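Local coordinates for 3-dehydroquinate dehydratase (Geobacillus kaustophilus, PDB 2YR1), which probably catalyses the cis-dehydration of 3-dehydroquinate to 3-dehydroshikimate, the third step of the chorismate pathway, through a Schiff-base intermediate, at residues E183-L188 with G209-I214. Sequence-based numbering, arbitrary orientation.
Sequences EDVLVL and GGLGAI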
ATOM      1  N   GLU A 183       0.494  -2.413 -12.678  1.00 16.96           N
ATOM      2  CA  GLU A 183       0.217  -1.116 -13.259  1.00 21.84           C
ATOM      3  C   GLU A 183      -1.266  -0.766 -13.134  1.00 17.01           C
ATOM      4  O   GLU A 183      -1.604   0.388 -12.881  1.00 15.73           O
ATOM      5  CB  GLU A 183       0.657  -1.060 -14.728  1.00 26.18           C
ATOM      6  CG  GLU A 183       0.469   0.322 -15.334  1.00 36.50           C
ATOM      7  CD  GLU A 183       0.964   1.433 -14.404  1.00 46.11           C
ATOM      8  OE1 GLU A 183       0.224   2.434 -14.186  1.00 41.35           O
ATOM      9  OE2 GLU A 183       2.096   1.296 -13.886  1.00 48.63           O
ATOM     10  N   ASP A 184      -2.141  -1.755 -13.302  1.00 14.26           N
ATOM     11  CA  ASP A 184      -3.584  -1.533 -13.179  1.00 14.95           C
ATOM     12  C   ASP A 184      -3.953  -1.094 -11.776  1.00 12.80           C
ATOM     13  O   ASP A 184      -4.856  -0.277 -11.599  1.00 14.05           O
ATOM     14  CB  ASP A 184      -4.380  -2.797 -13.489  1.00 16.06           C
ATOM     15  CG  ASP A 184      -4.510  -3.060 -14.969  1.00 21.88           C
ATOM     16  OD1 ASP A 184      -4.384  -2.102 -15.782  1.00 17.87           O
ATOM     17  OD2 ASP A 184      -4.756  -4.236 -15.300  1.00 18.12           O
ATOM     18  N   VAL A 185      -3.270  -1.659 -10.787  1.00 10.72           N
ATOM     19  CA  VAL A 185      -3.537  -1.301  -9.398  1.00 13.58           C
ATOM     20  C   VAL A 185      -3.213   0.174  -9.171  1.00 16.21           C
ATOM     21  O   VAL A 185      -3.977   0.885  -8.535  1.00 19.60           O
ATOM     22  CB  VAL A 185      -2.715  -2.190  -8.425  1.00 15.25           C
ATOM     23  CG1 VAL A 185      -2.953  -1.770  -7.006  1.00 19.65           C
ATOM     24  CG2 VAL A 185      -3.123  -3.659  -8.605  1.00 16.97           C
ATOM     25  N   LEU A 186      -2.099   0.641  -9.725  1.00 17.41           N
ATOM     26  CA  LEU A 186      -1.707   2.041  -9.578  1.00 14.41           C
ATOM     27  C   LEU A 186      -2.708   2.939 -10.351  1.00 18.02           C
ATOM     28  O   LEU A 186      -3.015   4.027  -9.908  1.00 12.73           O
ATOM     29  CB  LEU A 186      -0.268   2.229 -10.084  1.00 20.70           C
ATOM     30  CG  LEU A 186       0.812   1.490  -9.261  1.00 25.31           C
ATOM     31  CD1 LEU A 186       2.186   1.810  -9.822  1.00 26.22           C
ATOM     32  CD2 LEU A 186       0.743   1.908  -7.782  1.00 21.40           C
ATOM     33  N   VAL A 187      -3.204   2.483 -11.506  1.00 14.29           N
ATOM     34  CA  VAL A 187      -4.211   3.255 -12.248  1.00 16.97           C
ATOM     35  C   VAL A 187      -5.442   3.507 -11.327  1.00 19.83           C
ATOM     36  O   VAL A 187      -5.963   4.635 -11.224  1.00 15.95           O
ATOM     37  CB  VAL A 187      -4.671   2.485 -13.509  1.00 15.59           C
ATOM     38  CG1 VAL A 187      -5.940   3.071 -14.062  1.00 15.38           C
ATOM     39  CG2 VAL A 187      -3.568   2.522 -14.541  1.00 26.18           C
ATOM     40  N   LEU A 188      -5.901   2.459 -10.651  1.00 19.41           N
ATOM     41  CA  LEU A 188      -7.040   2.607  -9.747  1.00 15.41           C
ATOM     42  C   LEU A 188      -6.762   3.608  -8.618  1.00 13.24           C
ATOM     43  O   LEU A 188      -7.647   4.380  -8.228  1.00 18.71           O
ATOM     44  CB  LEU A 188      -7.436   1.276  -9.116  1.00 13.95           C
ATOM     45  CG  LEU A 188      -8.537   1.619  -8.099  1.00 21.72           C
ATOM     46  CD1 LEU A 188      -9.868   1.660  -8.814  1.00 15.08           C
ATOM     47  CD2 LEU A 188      -8.551   0.683  -6.940  1.00 20.96           C
ATOM     48  N   GLY A 209      -9.342  -9.000  -6.370  1.00 23.24           N
ATOM     49  CA  GLY A 209      -8.309 -10.011  -6.524  1.00 19.15           C
ATOM     50  C   GLY A 209      -7.079  -9.845  -5.634  1.00 20.72           C
ATOM     51  O   GLY A 209      -6.970  -8.879  -4.861  1.00 16.34           O
ATOM     52  N   GLY A 210      -6.132 -10.778  -5.767  1.00 22.18           N
ATOM     53  CA  GLY A 210      -4.930 -10.746  -4.945  1.00 21.08           C
ATOM     54  C   GLY A 210      -4.109  -9.512  -5.254  1.00 19.84           C
ATOM     55  O   GLY A 210      -3.559  -8.857  -4.368  1.00 18.83           O
ATOM     56  N   LEU A 211      -4.041  -9.208  -6.538  1.00 19.68           N
ATOM     57  CA  LEU A 211      -3.308  -8.058  -7.036  1.00 25.02           C
ATOM     58  C   LEU A 211      -3.810  -6.785  -6.379  1.00 16.81           C
ATOM     59  O   LEU A 211      -3.029  -5.888  -6.083  1.00 19.01           O
ATOM     60  CB  LEU A 211      -3.501  -7.965  -8.542  1.00 29.67           C
ATOM     61  CG  LEU A 211      -2.288  -7.830  -9.453  1.00 35.13           C
ATOM     62  CD1 LEU A 211      -1.068  -8.500  -8.844  1.00 31.36           C
ATOM     63  CD2 LEU A 211      -2.654  -8.438 -10.795  1.00 30.91           C
ATOM     64  N   GLY A 212      -5.116  -6.713  -6.153  1.00 17.13           N
ATOM     65  CA  GLY A 212      -5.698  -5.529  -5.552  1.00 18.58           C
ATOM     66  C   GLY A 212      -5.755  -5.459  -4.035  1.00 21.33           C
ATOM     67  O   GLY A 212      -6.300  -4.502  -3.478  1.00 22.61           O
ATOM     68  N   ALA A 213      -5.189  -6.447  -3.352  1.00 22.33           N
ATOM     69  CA  ALA A 213      -5.234  -6.440  -1.900  1.00 21.48           C
ATOM     70  C   ALA A 213      -4.732  -5.124  -1.315  1.00 24.11           C
ATOM     71  O   ALA A 213      -5.355  -4.565  -0.407  1.00 18.75           O
ATOM     72  CB  ALA A 213      -4.414  -7.601  -1.336  1.00 27.28           C
ATOM     73  N   ILE A 214      -3.618  -4.621  -1.839  1.00 20.34           N
ATOM     74  CA  ILE A 214      -3.046  -3.384  -1.311  1.00 23.19           C
ATOM     75  C   ILE A 214      -4.050  -2.251  -1.282  1.00 19.44           C
ATOM     76  O   ILE A 214      -4.011  -1.397  -0.382  1.00 20.78           O
ATOM     77  CB  ILE A 214      -1.785  -2.909  -2.112  1.00 19.94           C
ATOM     78  CG1 ILE A 214      -1.143  -1.704  -1.410  1.00 14.74           C
ATOM     79  CG2 ILE A 214      -2.176  -2.489  -3.541  1.00 18.23           C
ATOM     80  CD1 ILE A 214      -0.630  -1.989   0.021  1.00 23.56           C
TER
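Val-185 sets one methyl against the carbonyl of Leu-211 and the other against the branch methyl of Ile-214. It is the one residue of 183-188 that meets 209-214, and each methyl has its own partner. CG1 of Val-185 lies 3.6 Å from CG2 of Ile-214. These two side chains cross at about a right angle. CG2 of Val-185 turns to the loop and lies 3.4 Å from the carbonyl O of Leu-211. This is a van der Waals contact of a methyl with a peptide group. CB of Leu-211 adds a looser apolar contact, 4.3 Å from the same CG2. The valine torsion fits this division: CG1 is anti to the backbone N (chi1 177°), and CG2 is anti to the carbonyl carbon. In Ile-214, CG1 is anti to the backbone N (chi1 -173°), and the longer branch leads away, leaving CG2 to face the valine. The backbones come near at Val-185 and Gly-212, whose CA atoms are 6.1 Å apart. No hydrogen bond joins the segments. The loop carries its own, in a type I turn where N of Ala-213 bonds to O of Gly-210 at 3.1 Å. Pro-179 packs on both Val-185 and Leu-211. Ala-218 of the second subunit packs on Ile-214. The contact thus joins the first turn of helix 182-198 to the loop that leads from strand 203-207 into helix 213-218. That helix carries Arg-216, a predicted 3-dehydroquinate-binding residue. This is packing between consecutive beta-alpha units at the C-terminal ends of the strands, as in the TIM barrel of type I dehydroquinases.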